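Local coordinates for acetyl-CoA hydrolase/transferase family protein (Porphyromonas gingivalis, PDB 2NVV) that probably hydrolyses acetyl-CoA or moves CoA between acetate and another carboxylic acid, and binds zinc, at residues N31-P36 with I156-D161; I6-A11 with G208-S213; F238-M243 with G271-I276; K250-L255 with D275-N280; D111-F116 with C174-P179. All blocks are in the same frame, centred on the assembly; numbering follows the deposited sequence.

Contact 1 (N31-P36 with I156-D161)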
# COMPACT_ATOMS: atom_id res chain seq x y z
N ASN A 31 -10.76 8.48 24.79
CA ASN A 31 -11.09 9.83 24.34
C ASN A 31 -11.73 10.69 25.41
O ASN A 31 -12.43 10.20 26.29
CB ASN A 31 -12.06 9.75 23.16
CG ASN A 31 -11.37 9.65 21.83
OD1 ASN A 31 -10.95 10.64 21.25
ND2 ASN A 31 -11.23 8.43 21.34
N PRO A 32 -11.48 12.01 25.35
CA PRO A 32 -12.06 12.93 26.33
C PRO A 32 -13.58 12.91 26.11
O PRO A 32 -14.04 12.80 24.97
CB PRO A 32 -11.41 14.27 25.96
CG PRO A 32 -11.16 14.12 24.48
CD PRO A 32 -10.61 12.74 24.41
N LYS A 33 -14.36 13.02 27.19
CA LYS A 33 -15.82 12.95 27.10
C LYS A 33 -16.62 14.16 27.60
O LYS A 33 -17.83 14.25 27.34
CB LYS A 33 -16.29 11.70 27.85
CG LYS A 33 -15.65 10.43 27.38
CD LYS A 33 -15.85 9.32 28.40
CE LYS A 33 -15.26 8.00 27.91
NZ LYS A 33 -13.78 8.05 27.77
N VAL A 34 -15.99 15.08 28.32
CA VAL A 34 -16.73 16.21 28.84
C VAL A 34 -16.28 17.59 28.33
O VAL A 34 -17.09 18.52 28.20
CB VAL A 34 -16.73 16.18 30.40
CG1 VAL A 34 -15.39 16.65 30.93
CG2 VAL A 34 -17.87 17.02 30.96
N VAL A 35 -15.00 17.73 28.02
CA VAL A 35 -14.52 19.01 27.52
C VAL A 35 -15.00 19.33 26.10
O VAL A 35 -15.45 20.44 25.84
CB VAL A 35 -12.98 19.08 27.58
CG1 VAL A 35 -12.49 20.38 26.91
CG2 VAL A 35 -12.52 19.04 29.03
N PRO A 36 -14.90 18.36 25.17
CA PRO A 36 -15.36 18.68 23.81
C PRO A 36 -16.80 19.21 23.73
O PRO A 36 -17.12 20.02 22.86
CB PRO A 36 -15.16 17.36 23.05
CG PRO A 36 -15.06 16.32 24.13
CD PRO A 36 -14.31 17.01 25.22
N ILE A 156 -4.92 19.81 27.79
CA ILE A 156 -6.07 19.80 28.68
C ILE A 156 -6.30 18.35 29.08
O ILE A 156 -6.71 17.53 28.26
CB ILE A 156 -7.34 20.34 27.99
CG1 ILE A 156 -7.16 21.82 27.63
CG2 ILE A 156 -8.54 20.13 28.90
CD1 ILE A 156 -8.34 22.42 26.90
N VAL A 157 -6.04 18.03 30.34
CA VAL A 157 -6.21 16.68 30.85
C VAL A 157 -7.57 16.41 31.51
O VAL A 157 -8.15 17.27 32.17
CB VAL A 157 -5.11 16.32 31.87
CG1 VAL A 157 -5.27 14.87 32.32
CG2 VAL A 157 -3.74 16.58 31.26
N GLU A 158 -8.06 15.19 31.32
CA GLU A 158 -9.34 14.75 31.85
C GLU A 158 -9.06 13.49 32.68
O GLU A 158 -8.78 12.44 32.13
CB GLU A 158 -10.25 14.44 30.67
CG GLU A 158 -11.73 14.52 30.94
CD GLU A 158 -12.54 14.53 29.65
OE1 GLU A 158 -12.63 15.59 28.99
OE2 GLU A 158 -13.08 13.47 29.29
N LEU A 159 -9.12 13.62 34.01
CA LEU A 159 -8.84 12.51 34.93
C LEU A 159 -10.09 11.67 35.23
O LEU A 159 -10.91 12.05 36.08
CB LEU A 159 -8.29 13.06 36.24
CG LEU A 159 -7.12 12.38 36.95
CD1 LEU A 159 -7.08 12.86 38.38
CD2 LEU A 159 -7.26 10.88 36.93
N ASN A 160 -10.21 10.53 34.56
CA ASN A 160 -11.37 9.65 34.73
C ASN A 160 -11.32 8.74 35.96
O ASN A 160 -10.39 7.97 36.15
CB ASN A 160 -11.55 8.79 33.48
CG ASN A 160 -12.97 8.31 33.31
OD1 ASN A 160 -13.67 8.08 34.29
ND2 ASN A 160 -13.39 8.14 32.07
N ASP A 161 -12.36 8.83 36.77
CA ASP A 161 -12.53 8.02 37.99
C ASP A 161 -12.52 6.52 37.73
O ASP A 161 -11.91 5.75 38.46
CB ASP A 161 -13.88 8.35 38.63
CG ASP A 161 -13.74 9.17 39.88
OD1 ASP A 161 -13.08 8.68 40.81
OD2 ASP A 161 -14.29 10.29 39.92
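The flat group at the centre is the carboxylate of E158, and segment 31-36 wraps around it. K33 N meets its edge, in the plane, and donates to OE2 on the syn side with an N-H...O angle of 169°. V34 CG1 stands over one face, 3.8 Å from E158 CD. P32 lies on the other side of the plane, reaching in obliquely with CB 3.5 Å from E158 OE1. V35 CG2 approaches the end of the group near the plane, 3.5 Å from E158 OE1.

Further backbone N-H groups point at the same two oxygens. V34 N forms weak bonds to both. V35 N forms a weak bond to E158 OE1 at 3.3 Å. E158 extends its chain away from the strand, with CG anti to the backbone N (chi1 -156°), and this carries the carboxylate across. The group is buried, held by successive amides leading into helix 35-47 and by that of its first residue. Their partial positive charge would probably help stabilise its negative charge. K33 NZ does not touch the carboxylate. It lies 5.7 Å from E158 OE2, bonds to N31 O and makes a salt bridge to E126. Beyond the polar group, V35 CG2 packs on I156 CG2 at 4.1 Å.

The arrangement fixes the N-terminal end of helix 35-47 to strand 154-160 of the seven-stranded parallel sheet. P32, V35 and I156 touch I124 of strand 122-127. V34 and E158 touch T212 of strand 206-212, and P32 and P36 pack on L67 of helix 65-73.

Contact 2 (I6-A11 with G208-S213)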
# COMPACT_ATOMS: atom_id res chain seq x y z
N ILE A 6 -9.56 22.31 37.09
CA ILE A 6 -10.60 23.21 36.61
C ILE A 6 -11.83 22.47 36.11
O ILE A 6 -11.90 21.24 36.16
CB ILE A 6 -10.06 24.08 35.47
CG1 ILE A 6 -9.55 23.20 34.33
CG2 ILE A 6 -8.93 24.96 35.97
CD1 ILE A 6 -8.97 23.97 33.16
N THR A 7 -12.80 23.24 35.63
CA THR A 7 -14.05 22.69 35.12
C THR A 7 -13.96 22.50 33.62
O THR A 7 -13.04 23.00 32.97
CB THR A 7 -15.23 23.61 35.41
OG1 THR A 7 -15.07 24.84 34.69
CG2 THR A 7 -15.31 23.92 36.89
N ALA A 8 -14.93 21.78 33.06
CA ALA A 8 -14.94 21.54 31.63
C ALA A 8 -15.23 22.84 30.90
O ALA A 8 -14.96 22.96 29.71
CB ALA A 8 -15.99 20.50 31.28
N GLU A 9 -15.79 23.80 31.61
CA GLU A 9 -16.12 25.09 31.02
C GLU A 9 -14.90 26.00 30.98
O GLU A 9 -14.69 26.72 30.01
CB GLU A 9 -17.24 25.76 31.81
CG GLU A 9 -18.59 25.05 31.76
CD GLU A 9 -18.61 23.74 32.54
OE1 GLU A 9 -18.10 23.72 33.69
OE2 GLU A 9 -19.16 22.74 32.03
N GLU A 10 -14.11 25.97 32.05
CA GLU A 10 -12.90 26.78 32.12
C GLU A 10 -11.89 26.25 31.10
O GLU A 10 -11.19 27.03 30.44
CB GLU A 10 -12.29 26.70 33.52
CG GLU A 10 -13.22 27.08 34.65
CD GLU A 10 -12.56 26.99 36.01
OE1 GLU A 10 -11.68 27.82 36.30
OE2 GLU A 10 -12.91 26.07 36.79
N ALA A 11 -11.82 24.93 30.99
CA ALA A 11 -10.91 24.26 30.08
C ALA A 11 -11.23 24.62 28.64
O ALA A 11 -10.33 24.85 27.85
CB ALA A 11 -10.99 22.76 30.27
N GLY A 208 -4.71 22.64 32.61
CA GLY A 208 -5.70 22.23 33.59
C GLY A 208 -6.07 20.76 33.58
O GLY A 208 -5.91 20.06 32.57
N VAL A 209 -6.56 20.29 34.73
CA VAL A 209 -6.99 18.90 34.89
C VAL A 209 -8.44 18.86 35.33
O VAL A 209 -8.79 19.33 36.42
CB VAL A 209 -6.15 18.15 35.95
CG1 VAL A 209 -6.64 16.72 36.08
CG2 VAL A 209 -4.66 18.16 35.56
N VAL A 210 -9.29 18.30 34.48
CA VAL A 210 -10.72 18.19 34.77
C VAL A 210 -11.02 16.79 35.29
O VAL A 210 -10.72 15.80 34.62
CB VAL A 210 -11.58 18.44 33.50
CG1 VAL A 210 -13.05 18.47 33.86
CG2 VAL A 210 -11.16 19.74 32.82
N ARG A 211 -11.61 16.70 36.47
CA ARG A 211 -11.93 15.40 37.03
C ARG A 211 -13.23 14.90 36.46
O ARG A 211 -14.22 15.63 36.39
CB ARG A 211 -12.05 15.47 38.55
CG ARG A 211 -10.76 15.80 39.29
CD ARG A 211 -10.90 15.46 40.77
NE ARG A 211 -9.73 15.85 41.56
CZ ARG A 211 -9.51 17.08 42.01
NH1 ARG A 211 -10.36 18.07 41.74
NH2 ARG A 211 -8.42 17.33 42.73
N THR A 212 -13.25 13.64 36.04
CA THR A 212 -14.46 13.05 35.48
C THR A 212 -14.64 11.65 36.04
O THR A 212 -13.77 11.10 36.71
CB THR A 212 -14.40 12.93 33.94
OG1 THR A 212 -13.45 11.93 33.57
CG2 THR A 212 -13.99 14.27 33.32
N SER A 213 -15.81 11.08 35.78
CA SER A 213 -16.12 9.72 36.20
C SER A 213 -17.02 9.22 35.11
O SER A 213 -18.23 9.36 35.18
CB SER A 213 -16.84 9.73 37.55
OG SER A 213 -16.98 8.41 38.04
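I6 and V210 cross at about a right angle, and the end of I6 settles on the bare backbone at G208. G208 has no side chain, and this forms a notch in the strand surface. The tip of I6 fills it: CD1 rests 3.7 Å from G208 CA. I6 reaches the notch because CG1 sits between the backbone N and the carbonyl carbon (chi1 58°), which turns its longer branch toward the strand. CG1 of I6 also touches V210 CG2, at 4.1 Å.

V210 is the matching bump from the strand. Both its methyls rest against I6 O. CG2 is on the A11 side, 4.0 Å from A11 CB and near T7 O. CG1 of V210 is on the A8 side, 3.9 Å from A8 N. V210 therefore fits into the hollow between the first turn of the helix and the chain leading into it.

The backbones pair beside these side chains. I6 N donates to V209 O at 3.1 Å, from above the carbonyl plane, and V210 CA makes a C-H...O contact with I6 O. The helix start is fixed by a capping box. T7 OG1 accepts from E10 N at 3.0 Å, while E10 OE2 accepts from T7 N.

V209 also bonds through its backbone to R4, so the N-terminal chain runs parallel to strand 206-212 before entering helix 8-12. That strand is the outermost of the parallel sheet on this side. On its other flank lies strand 154-160, whose I156 touches A11. A8 packs on V34, just before helix 35-47.

Contact 3 (F238-M243 with G271-I276)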
# COMPACT_ATOMS: atom_id res chain seq x y z
N PHE A 238 -10.27 -22.20 6.28
CA PHE A 238 -9.32 -21.88 5.23
C PHE A 238 -7.92 -21.82 5.84
O PHE A 238 -6.97 -22.42 5.33
CB PHE A 238 -9.67 -20.53 4.62
CG PHE A 238 -8.58 -19.93 3.76
CD1 PHE A 238 -8.20 -20.54 2.58
CD2 PHE A 238 -7.94 -18.76 4.15
CE1 PHE A 238 -7.20 -20.00 1.79
CE2 PHE A 238 -6.94 -18.21 3.37
CZ PHE A 238 -6.56 -18.83 2.18
N LEU A 239 -7.82 -21.11 6.95
CA LEU A 239 -6.55 -20.96 7.64
C LEU A 239 -5.93 -22.29 8.07
O LEU A 239 -4.74 -22.52 7.82
CB LEU A 239 -6.72 -20.00 8.83
CG LEU A 239 -6.29 -18.54 8.59
CD1 LEU A 239 -6.38 -18.16 7.14
CD2 LEU A 239 -7.13 -17.61 9.45
N VAL A 240 -6.70 -23.18 8.70
CA VAL A 240 -6.11 -24.46 9.11
C VAL A 240 -5.69 -25.20 7.83
O VAL A 240 -4.67 -25.88 7.79
CB VAL A 240 -7.10 -25.37 9.91
CG1 VAL A 240 -7.85 -24.56 10.94
CG2 VAL A 240 -8.06 -26.07 8.99
N SER A 241 -6.48 -25.04 6.79
CA SER A 241 -6.23 -25.70 5.53
C SER A 241 -4.94 -25.23 4.89
O SER A 241 -4.23 -26.00 4.23
CB SER A 241 -7.40 -25.45 4.60
OG SER A 241 -7.09 -25.88 3.30
N GLU A 242 -4.63 -23.95 5.09
CA GLU A 242 -3.42 -23.34 4.55
C GLU A 242 -2.19 -23.83 5.29
O GLU A 242 -1.14 -24.03 4.69
CB GLU A 242 -3.50 -21.82 4.64
CG GLU A 242 -4.43 -21.20 3.62
CD GLU A 242 -4.04 -21.58 2.20
OE1 GLU A 242 -2.99 -21.10 1.72
OE2 GLU A 242 -4.79 -22.37 1.58
N MSE A 243 -2.32 -24.00 6.61
CA MSE A 243 -1.20 -24.48 7.41
C MSE A 243 -0.79 -25.87 7.00
O MSE A 243 0.40 -26.16 6.87
CB MSE A 243 -1.56 -24.49 8.89
CG MSE A 243 -1.74 -23.12 9.51
SE MSE A 243 -1.82 -23.26 11.42
CE MSE A 243 -3.67 -23.67 11.68
N GLY A 271 -11.51 -19.90 17.68
CA GLY A 271 -11.49 -20.49 19.01
C GLY A 271 -12.09 -21.88 19.05
O GLY A 271 -11.63 -22.74 19.81
N ASP A 272 -13.11 -22.13 18.23
CA ASP A 272 -13.75 -23.44 18.23
C ASP A 272 -13.12 -24.47 17.29
O ASP A 272 -13.48 -25.65 17.32
CB ASP A 272 -15.23 -23.29 17.91
CG ASP A 272 -16.08 -23.02 19.17
OD1 ASP A 272 -17.31 -22.90 19.03
OD2 ASP A 272 -15.51 -22.95 20.29
N ASN A 273 -12.17 -24.05 16.46
CA ASN A 273 -11.52 -24.99 15.57
C ASN A 273 -10.22 -25.42 16.25
O ASN A 273 -9.26 -24.65 16.33
CB ASN A 273 -11.22 -24.33 14.22
CG ASN A 273 -10.86 -25.33 13.16
OD1 ASN A 273 -9.94 -26.13 13.33
ND2 ASN A 273 -11.59 -25.31 12.05
N PRO A 274 -10.17 -26.66 16.77
CA PRO A 274 -9.00 -27.20 17.46
C PRO A 274 -7.73 -27.22 16.64
O PRO A 274 -6.63 -27.24 17.20
CB PRO A 274 -9.46 -28.60 17.86
CG PRO A 274 -10.36 -28.98 16.72
CD PRO A 274 -11.18 -27.71 16.55
N ASP A 275 -7.86 -27.21 15.31
CA ASP A 275 -6.70 -27.21 14.43
C ASP A 275 -6.07 -25.83 14.38
O ASP A 275 -5.01 -25.65 13.77
CB ASP A 275 -7.07 -27.64 13.02
CG ASP A 275 -7.28 -29.13 12.92
OD1 ASP A 275 -6.46 -29.87 13.49
OD2 ASP A 275 -8.26 -29.54 12.26
N ILE A 276 -6.72 -24.85 15.01
CA ILE A 276 -6.17 -23.50 15.08
C ILE A 276 -5.46 -23.44 16.43
O ILE A 276 -6.11 -23.49 17.47
CB ILE A 276 -7.27 -22.41 15.04
CG1 ILE A 276 -7.90 -22.34 13.65
CG2 ILE A 276 -6.68 -21.05 15.40
CD1 ILE A 276 -6.99 -21.76 12.59
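V240 and I276 meet at about a right angle, methyl against side-chain end. V240 CG1 lies 3.4 Å from I276 CD1 and also touches I276 CG1. Around this pair, L239 CB approaches I276 CD1 at 4.2 Å. The selenomethionine M243, one helical turn on from L239, brings its CE to 3.9 Å from I276 CD1. Its chain is bent at chi3 (-84°), which brings CE down onto both I276 and the carbonyl O of D275. V240 CG1 lies 3.8 Å from D275 CB and also touches the side-chain amide of N273.

These partners sit on one turn. N273 is the first residue past helix 261-272, and a type I beta turn runs from it to I276, closed by I276 N to N273 O. N273 OD1 accepts from D275 N at 3.1 Å, in the carbonyl plane, which makes an Asx turn. The turn that follows helix 261-272 thus packs against one flank of helix 226-245. The predicted CoA-binding residue V262 lies at the far end of helix 261-272, its side chain about 12 Å from that of L239.

Further out, L239 and F238 pack on I390 of strand 389-392. E242 forms salt bridges to R247 and R432.

Contact 4 (K250-L255 with D275-N280)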
# COMPACT_ATOMS: atom_id res chain seq x y z
N LYS A 250 3.15 -23.95 10.73
CA LYS A 250 2.37 -24.79 11.64
C LYS A 250 1.97 -24.18 12.97
O LYS A 250 0.91 -24.50 13.50
CB LYS A 250 3.12 -26.11 11.89
CG LYS A 250 2.60 -27.28 11.08
CD LYS A 250 2.67 -27.04 9.56
CE LYS A 250 2.27 -28.30 8.82
NZ LYS A 250 2.59 -28.23 7.37
N ASP A 251 2.81 -23.32 13.53
CA ASP A 251 2.49 -22.68 14.80
C ASP A 251 1.61 -21.44 14.61
O ASP A 251 1.37 -20.69 15.56
CB ASP A 251 3.76 -22.26 15.53
CG ASP A 251 4.63 -23.43 15.91
OD1 ASP A 251 4.10 -24.39 16.51
OD2 ASP A 251 5.84 -23.39 15.63
N PHE A 252 1.14 -21.22 13.39
CA PHE A 252 0.28 -20.08 13.06
C PHE A 252 1.06 -18.76 13.09
O PHE A 252 2.29 -18.75 13.24
CB PHE A 252 -0.90 -20.01 14.04
CG PHE A 252 -2.16 -19.44 13.44
CD1 PHE A 252 -3.11 -18.84 14.25
CD2 PHE A 252 -2.42 -19.55 12.08
CE1 PHE A 252 -4.29 -18.35 13.71
CE2 PHE A 252 -3.60 -19.06 11.54
CZ PHE A 252 -4.53 -18.46 12.35
N LEU A 253 0.34 -17.64 12.97
CA LEU A 253 0.94 -16.31 12.94
C LEU A 253 0.04 -15.30 13.66
O LEU A 253 -1.07 -15.64 14.05
CB LEU A 253 1.11 -15.88 11.48
CG LEU A 253 2.47 -15.94 10.78
CD1 LEU A 253 3.34 -17.00 11.38
CD2 LEU A 253 2.25 -16.21 9.30
N PRO A 254 0.52 -14.06 13.87
CA PRO A 254 -0.29 -13.05 14.56
C PRO A 254 -1.49 -12.71 13.70
O PRO A 254 -1.40 -12.76 12.47
CB PRO A 254 0.66 -11.86 14.69
CG PRO A 254 1.99 -12.49 14.73
CD PRO A 254 1.89 -13.56 13.67
N LEU A 255 -2.61 -12.37 14.34
CA LEU A 255 -3.82 -12.02 13.60
C LEU A 255 -4.27 -10.59 13.80
O LEU A 255 -3.94 -9.95 14.79
CB LEU A 255 -4.99 -12.93 13.96
CG LEU A 255 -4.94 -14.42 13.63
CD1 LEU A 255 -6.24 -15.03 14.12
CD2 LEU A 255 -4.79 -14.66 12.14
N ASP A 275 -7.86 -27.21 15.31
CA ASP A 275 -6.70 -27.21 14.43
C ASP A 275 -6.07 -25.83 14.38
O ASP A 275 -5.01 -25.65 13.77
CB ASP A 275 -7.07 -27.64 13.02
CG ASP A 275 -7.28 -29.13 12.92
OD1 ASP A 275 -6.46 -29.87 13.49
OD2 ASP A 275 -8.26 -29.54 12.26
N ILE A 276 -6.72 -24.85 15.01
CA ILE A 276 -6.17 -23.50 15.08
C ILE A 276 -5.46 -23.44 16.43
O ILE A 276 -6.11 -23.49 17.47
CB ILE A 276 -7.27 -22.41 15.04
CG1 ILE A 276 -7.90 -22.34 13.65
CG2 ILE A 276 -6.68 -21.05 15.40
CD1 ILE A 276 -6.99 -21.76 12.59
N PRO A 277 -4.12 -23.36 16.43
CA PRO A 277 -3.36 -23.30 17.69
C PRO A 277 -3.57 -21.99 18.46
O PRO A 277 -3.91 -20.96 17.87
CB PRO A 277 -1.91 -23.49 17.23
CG PRO A 277 -1.91 -22.87 15.87
CD PRO A 277 -3.20 -23.38 15.27
N ALA A 278 -3.38 -22.03 19.78
CA ALA A 278 -3.53 -20.85 20.61
C ALA A 278 -2.77 -19.76 19.88
O ALA A 278 -1.62 -19.95 19.48
CB ALA A 278 -2.93 -21.09 22.00
N PHE A 279 -3.40 -18.60 19.71
CA PHE A 279 -2.78 -17.54 18.96
C PHE A 279 -2.73 -16.18 19.63
O PHE A 279 -3.38 -15.94 20.65
CB PHE A 279 -3.48 -17.44 17.59
CG PHE A 279 -4.96 -17.12 17.68
CD1 PHE A 279 -5.41 -15.80 17.59
CD2 PHE A 279 -5.90 -18.14 17.85
CE1 PHE A 279 -6.77 -15.50 17.66
CE2 PHE A 279 -7.26 -17.85 17.93
CZ PHE A 279 -7.70 -16.53 17.84
N ASN A 280 -1.96 -15.28 19.03
CA ASN A 280 -1.81 -13.93 19.54
C ASN A 280 -2.43 -12.97 18.54
O ASN A 280 -2.56 -13.28 17.37
CB ASN A 280 -0.33 -13.57 19.73
CG ASN A 280 0.38 -14.50 20.70
OD1 ASN A 280 1.29 -15.24 20.31
ND2 ASN A 280 -0.02 -14.46 21.97
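F252 packs along residues 276-279, atom by atom. Its CB touches P277 CG at 3.5 Å. Next along the ring, CD1 meets F279 CB at 3.6 Å, and this carbon lies at the ring edge, in its plane. CE1 comes 4.0 Å from I276 CG2, and CZ ends 4.1 Å from I276 CD1. On the far side of the ring, CD2 lies near SE of M243 in helix 226-245, which is well out of the ring plane. F252 has a positive phi (71°), where the loop turns to run along the second segment.

F252 and F279 lie side by side and point the same way. F279 has CG between backbone N and carbonyl carbon (chi1 61°), which sets its ring beside that of F252. L255 crosses F279 at about a right angle, with CD1 3.6 Å from F279 CE1. L270 of helix 261-272 touches L255, I276 and F279.

At the far end the packing gives way to backbone pairing. L255 N donates to N280 O at 3.2 Å, tilted 17° from the carbonyl plane. L255 also pairs with Y282, so strand 255-257 runs beside strand 279-282.

Strand 255-257, helix 261-272 and strand 279-282 are arranged like a beta-alpha-beta unit, consistent with the Rossmann-like folds of this family. The predicted CoA-binding residues G258 to V262 span the turn after the first strand and the start of helix 261-272. The side chain of E284, the predicted thioester-forming glutamate, is about 11 Å from that of L255.

Contact 5 (D111-F116 with C174-P179)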
# COMPACT_ATOMS: atom_id res chain seq x y z
N ASP A 111 3.67 12.02 10.03
CA ASP A 111 3.38 13.09 9.09
C ASP A 111 3.10 14.39 9.80
O ASP A 111 3.24 15.48 9.23
CB ASP A 111 2.21 12.70 8.18
CG ASP A 111 2.62 11.71 7.11
OD1 ASP A 111 3.73 11.15 7.21
OD2 ASP A 111 1.83 11.49 6.16
N LEU A 112 2.68 14.28 11.06
CA LEU A 112 2.40 15.45 11.88
C LEU A 112 3.76 16.01 12.25
O LEU A 112 3.98 17.21 12.20
CB LEU A 112 1.63 15.04 13.13
CG LEU A 112 0.10 15.13 13.02
CD1 LEU A 112 -0.57 14.42 14.20
CD2 LEU A 112 -0.30 16.60 12.96
N ARG A 113 4.67 15.13 12.63
CA ARG A 113 6.02 15.52 13.01
C ARG A 113 6.75 16.11 11.81
O ARG A 113 7.54 17.04 11.97
CB ARG A 113 6.78 14.32 13.58
CG ARG A 113 6.15 13.72 14.83
CD ARG A 113 7.15 12.89 15.61
NE ARG A 113 7.62 11.73 14.84
CZ ARG A 113 7.04 10.54 14.84
NH1 ARG A 113 7.56 9.57 14.10
NH2 ARG A 113 5.96 10.31 15.57
N TYR A 114 6.50 15.57 10.63
CA TYR A 114 7.12 16.05 9.39
C TYR A 114 6.62 17.46 9.04
O TYR A 114 7.22 18.15 8.22
CB TYR A 114 6.82 15.11 8.22
CG TYR A 114 7.39 13.71 8.37
CD1 TYR A 114 8.31 13.43 9.38
CD2 TYR A 114 7.01 12.68 7.51
CE1 TYR A 114 8.86 12.14 9.51
CE2 TYR A 114 7.55 11.40 7.63
CZ TYR A 114 8.48 11.14 8.64
OH TYR A 114 9.02 9.89 8.78
N GLY A 115 5.52 17.86 9.66
CA GLY A 115 4.95 19.17 9.43
C GLY A 115 3.96 19.20 8.28
O GLY A 115 3.56 20.29 7.84
N PHE A 116 3.56 18.02 7.80
CA PHE A 116 2.63 17.94 6.67
C PHE A 116 1.28 18.60 6.93
O PHE A 116 0.67 19.15 6.01
CB PHE A 116 2.43 16.48 6.27
CG PHE A 116 3.65 15.86 5.66
CD1 PHE A 116 4.79 16.61 5.41
CD2 PHE A 116 3.67 14.50 5.33
CE1 PHE A 116 5.94 16.03 4.84
CE2 PHE A 116 4.81 13.90 4.77
CZ PHE A 116 5.94 14.68 4.52
N CYS A 174 5.73 5.51 22.85
CA CYS A 174 6.96 6.07 22.32
C CYS A 174 6.79 6.52 20.88
O CYS A 174 5.73 6.36 20.27
CB CYS A 174 8.13 5.07 22.42
SG CYS A 174 7.92 3.45 21.60
N GLU A 175 7.85 7.13 20.37
CA GLU A 175 7.92 7.62 19.00
C GLU A 175 9.33 7.35 18.55
O GLU A 175 10.25 7.37 19.35
CB GLU A 175 7.68 9.12 18.94
CG GLU A 175 6.29 9.55 19.35
CD GLU A 175 6.12 11.04 19.25
OE1 GLU A 175 6.81 11.77 20.00
OE2 GLU A 175 5.29 11.48 18.41
N PRO A 176 9.52 7.10 17.25
CA PRO A 176 10.87 6.83 16.75
C PRO A 176 11.51 8.13 16.27
O PRO A 176 10.84 9.14 16.10
CB PRO A 176 10.62 5.87 15.60
CG PRO A 176 9.36 6.44 15.01
CD PRO A 176 8.51 6.77 16.23
N LEU A 177 12.82 8.11 16.06
CA LEU A 177 13.50 9.28 15.54
C LEU A 177 12.96 9.39 14.11
O LEU A 177 12.39 8.44 13.58
CB LEU A 177 15.02 9.05 15.53
CG LEU A 177 15.87 9.51 16.72
CD1 LEU A 177 15.02 9.71 17.95
CD2 LEU A 177 16.98 8.48 16.97
N ASP A 178 13.12 10.55 13.49
CA ASP A 178 12.63 10.73 12.14
C ASP A 178 13.79 10.76 11.16
O ASP A 178 14.93 11.06 11.52
CB ASP A 178 11.80 12.00 12.06
CG ASP A 178 10.50 11.90 12.84
OD1 ASP A 178 10.06 12.91 13.43
OD2 ASP A 178 9.90 10.80 12.85
N PRO A 179 13.53 10.45 9.88
CA PRO A 179 14.63 10.48 8.92
C PRO A 179 15.37 11.80 8.91
O PRO A 179 14.79 12.86 9.15
CB PRO A 179 13.95 10.14 7.58
CG PRO A 179 12.50 10.42 7.81
CD PRO A 179 12.27 10.02 9.24
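Y114 and D178 bring the two backbones nearest, CA to CA 8.1 Å apart, where helix 108-113 ends in a Schellman motif with G115 at positive phi. The side chain of R113 carries most of the contact. It grips D178 side-on: NE bonds to OD1 at 3.1 Å, and NH1 bonds to D178 OD2 at 2.9 Å. NE also donates to OD2. The guanidinium and this carboxylate are nearly coplanar, 5° apart, and the acceptors use their syn lone pairs. A bend in the R113 chain at chi3 (-63°) turns the group into this plane.

E175 meets R113 differently. Its CB lies over one face of the guanidinium, while OE2 takes a bond from R113 NH2 at 3.1 Å. The carboxylate stands nearly upright to the guanidinium (83°) and is met from above its own plane. R113, E175 and D178 form a salt-bridge network that ties the helix end to the loop 174-179. P176 CD adds a contact 3.6 Å from R113 NH1. The two pairings should restrict rotation of the guanidinium.

The Y114 ring presents its edge to D178, with CE1 3.7 Å from D178 CG. At its tip, Y114 OH lies 3.3 Å from P179 CD.

The charges have further partners. D178 OD2 also pairs with R182, R113 NH2 with E334, and E175 with R150 and T147 of helix 145-151. Y114 stacks on Y387 of the second subunit, and P179 packs on L345 of that subunit.

How the contacts relate
Contacts 1, 2 and 5 lie in the N-terminal family region, and contacts 3 and 4 follow them along the chain. Contact 1 is nested inside the loop closed by contact 2, with centres 7 Å apart. They join neighbouring strands 154-160 and 206-212, at one edge of the N-terminal parallel sheet, to its flanking helices. Contact 5, also nested within contact 2, alternates with contact 1. It lies at the subunit interface, its centre 26 Å from that of contact 1. Contacts 3 and 4 have centres 8 Å apart and share D275 and I276. They hold the chain on both sides of helix 261-272, whose start carries predicted CoA-binding residues.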